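Local structure of flagellar basal body rod modification protein (Helicobacter pylori 26695, 4ZZF) at residues Ser26-Phe31 and Tyr68-Trp73. The protein is probably required for flagellar hook assembly, perhaps as a scaffold, and is represented here by a fragment containing its Ig-like domain. Numbering follows the deposited sequence.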
loop_
_atom_site.group_PDB
_atom_site.type_symbol
_atom_site.label_atom_id
_atom_site.label_comp_id
_atom_site.label_asym_id
_atom_site.label_seq_id
_atom_site.Cartn_x
_atom_site.Cartn_y
_atom_site.Cartn_z
ATOM N N SER A 26 17.858 -27.369 -8.078
ATOM C CA SER A 26 16.475 -26.949 -7.932
ATOM C C SER A 26 16.419 -25.466 -8.219
ATOM O O SER A 26 17.311 -24.723 -7.801
ATOM C CB SER A 26 15.942 -27.240 -6.526
ATOM O OG SER A 26 15.736 -28.628 -6.352
ATOM N N PHE A 27 15.392 -25.037 -8.944
ATOM C CA PHE A 27 15.184 -23.612 -9.189
ATOM C C PHE A 27 13.707 -23.326 -9.448
ATOM O O PHE A 27 12.920 -24.224 -9.750
ATOM C CB PHE A 27 16.043 -23.124 -10.366
ATOM C CG PHE A 27 15.587 -23.641 -11.702
ATOM C CD1 PHE A 27 16.058 -24.850 -12.189
ATOM C CD2 PHE A 27 14.676 -22.927 -12.469
ATOM C CE1 PHE A 27 15.631 -25.329 -13.416
ATOM C CE2 PHE A 27 14.252 -23.403 -13.694
ATOM C CZ PHE A 27 14.723 -24.597 -14.169
ATOM N N SER A 28 13.343 -22.059 -9.338
ATOM C CA SER A 28 11.957 -21.641 -9.445
ATOM C C SER A 28 11.789 -20.510 -10.482
ATOM O O SER A 28 12.656 -19.634 -10.628
ATOM C CB SER A 28 11.460 -21.225 -8.057
ATOM O OG SER A 28 10.465 -20.230 -8.127
ATOM N N LEU A 29 10.692 -20.577 -11.236
ATOM C CA LEU A 29 10.344 -19.559 -12.220
ATOM C C LEU A 29 8.940 -19.039 -11.960
ATOM O O LEU A 29 8.030 -19.808 -11.622
ATOM C CB LEU A 29 10.425 -20.115 -13.643
ATOM C CG LEU A 29 11.823 -20.405 -14.163
ATOM C CD1 LEU A 29 11.741 -20.993 -15.575
ATOM C CD2 LEU A 29 12.620 -19.141 -14.164
ATOM N N PHE A 30 8.743 -17.739 -12.138
ATOM C CA PHE A 30 7.430 -17.165 -11.905
ATOM C C PHE A 30 6.705 -16.910 -13.220
ATOM O O PHE A 30 7.219 -16.185 -14.082
ATOM C CB PHE A 30 7.552 -15.872 -11.102
ATOM C CG PHE A 30 6.239 -15.208 -10.810
ATOM C CD1 PHE A 30 5.504 -15.562 -9.696
ATOM C CD2 PHE A 30 5.739 -14.217 -11.658
ATOM C CE1 PHE A 30 4.292 -14.936 -9.426
ATOM C CE2 PHE A 30 4.536 -13.598 -11.393
ATOM C CZ PHE A 30 3.811 -13.958 -10.271
ATOM N N PHE A 31 5.513 -17.499 -13.368
ATOM C CA PHE A 31 4.699 -17.275 -14.559
ATOM C C PHE A 31 3.519 -16.348 -14.253
ATOM O O PHE A 31 2.622 -16.686 -13.481
ATOM C CB PHE A 31 4.238 -18.619 -15.145
ATOM C CG PHE A 31 5.382 -19.461 -15.644
ATOM C CD1 PHE A 31 6.103 -20.271 -14.766
ATOM C CD2 PHE A 31 5.784 -19.390 -16.973
ATOM C CE1 PHE A 31 7.180 -21.027 -15.207
ATOM C CE2 PHE A 31 6.858 -20.140 -17.428
ATOM C CZ PHE A 31 7.567 -20.963 -16.540
ATOM N N TYR A 68 4.633 -19.322 -9.134
ATOM C CA TYR A 68 5.935 -19.957 -8.971
ATOM C C TYR A 68 5.840 -21.457 -9.214
ATOM O O TYR A 68 5.025 -22.140 -8.607
ATOM C CB TYR A 68 6.496 -19.698 -7.572
ATOM C CG TYR A 68 6.980 -18.273 -7.349
ATOM C CD1 TYR A 68 8.170 -17.825 -7.910
ATOM C CD2 TYR A 68 6.258 -17.393 -6.561
ATOM C CE1 TYR A 68 8.620 -16.534 -7.701
ATOM C CE2 TYR A 68 6.694 -16.110 -6.342
ATOM C CZ TYR A 68 7.868 -15.680 -6.913
ATOM O OH TYR A 68 8.276 -14.395 -6.699
ATOM N N ILE A 69 6.683 -21.966 -10.101
ATOM C CA ILE A 69 6.761 -23.401 -10.346
ATOM C C ILE A 69 8.198 -23.864 -10.093
ATOM O O ILE A 69 9.146 -23.192 -10.505
ATOM C CB ILE A 69 6.316 -23.754 -11.784
ATOM C CG1 ILE A 69 4.910 -23.214 -12.049
ATOM C CG2 ILE A 69 6.326 -25.269 -12.016
ATOM C CD1 ILE A 69 4.457 -23.361 -13.499
ATOM N N ASN A 70 8.369 -24.994 -9.407
ATOM C CA ASN A 70 9.715 -25.499 -9.121
ATOM C C ASN A 70 10.180 -26.514 -10.148
ATOM O O ASN A 70 9.429 -27.383 -10.569
ATOM C CB ASN A 70 9.784 -26.113 -7.728
ATOM C CG ASN A 70 9.310 -25.161 -6.666
ATOM O OD1 ASN A 70 9.877 -24.084 -6.485
ATOM N ND2 ASN A 70 8.255 -25.537 -5.968
ATOM N N PHE A 71 11.428 -26.378 -10.559
ATOM C CA PHE A 71 11.997 -27.251 -11.566
ATOM C C PHE A 71 13.304 -27.834 -11.065
ATOM O O PHE A 71 13.858 -27.366 -10.067
ATOM C CB PHE A 71 12.235 -26.495 -12.869
ATOM C CG PHE A 71 10.995 -25.860 -13.452
ATOM C CD1 PHE A 71 10.182 -26.568 -14.320
ATOM C CD2 PHE A 71 10.662 -24.547 -13.143
ATOM C CE1 PHE A 71 9.059 -25.979 -14.872
ATOM C CE2 PHE A 71 9.539 -23.951 -13.683
ATOM C CZ PHE A 71 8.733 -24.668 -14.548
ATOM N N GLU A 72 13.791 -28.861 -11.757
ATOM C CA GLU A 72 15.108 -29.403 -11.473
ATOM C C GLU A 72 15.865 -29.551 -12.776
ATOM O O GLU A 72 15.276 -29.808 -13.826
ATOM C CB GLU A 72 15.015 -30.745 -10.739
ATOM C CG GLU A 72 14.556 -30.616 -9.284
ATOM C CD GLU A 72 14.403 -31.953 -8.556
ATOM O OE1 GLU A 72 14.300 -33.008 -9.223
ATOM O OE2 GLU A 72 14.387 -31.934 -7.301
ATOM N N TRP A 73 17.170 -29.352 -12.700
ATOM C CA TRP A 73 18.057 -29.565 -13.825
ATOM C C TRP A 73 19.198 -30.474 -13.375
ATOM O O TRP A 73 19.828 -30.196 -12.348
ATOM C CB TRP A 73 18.593 -28.237 -14.321
ATOM C CG TRP A 73 19.631 -28.348 -15.377
ATOM C CD1 TRP A 73 19.638 -29.201 -16.433
ATOM C CD2 TRP A 73 20.828 -27.571 -15.468
ATOM N NE1 TRP A 73 20.764 -28.992 -17.193
ATOM C CE2 TRP A 73 21.505 -27.999 -16.625
ATOM C CE3 TRP A 73 21.387 -26.556 -14.698
ATOM C CZ2 TRP A 73 22.722 -27.447 -17.014
ATOM C CZ3 TRP A 73 22.585 -26.003 -15.096
ATOM C CH2 TRP A 73 23.241 -26.453 -16.242
HETATM O O HOH W 1 9.246 -21.355 -5.811
#
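Ser26-Phe31 and Tyr68-Trp73 form an antiparallel strand pair in the Ig-like domain of FlgD, its Phe27, Leu29 and Phe71 side chains packed into the core against Ile44 of strand 43-47. Two hydrogen-bonded pairs, Phe27 with Phe71 and Leu29 with Ile69, join the strands; the shortest of their four bonds runs from Phe71 N to Phe27 O (2.7 Å).

On the core side, Phe27 CG sits between its backbone N and carbonyl carbon (chi1 70°), a torsion that turns the ring toward the partner strand. Phe71 CB lies over one face of that ring, 3.4 Å from CZ, in a CH-pi contact; the two rings are nearly parallel but slid apart and barely overlap. Phe31 CE1 comes to the edge of the Phe71 ring, 4.0 Å from CZ, while Phe31 CD1 touches Ile69 CD1.

The other side carries an edge-to-face aromatic pair at Phe30 and Tyr68. With CG anti to the backbone N (chi1 -180°), the Phe30 ring directs CD1 over the centre of the Tyr68 ring, the planes meeting at 63°. Tyr68 OH is hydrogen-bonded to Glu112 O. Farther along, the Glu72 carboxylate forms a salt bridge with Lys24. A water bridges the strands, 2.8 Å from Ser28 OG and donating to Asn70 OD1 at 2.9 Å.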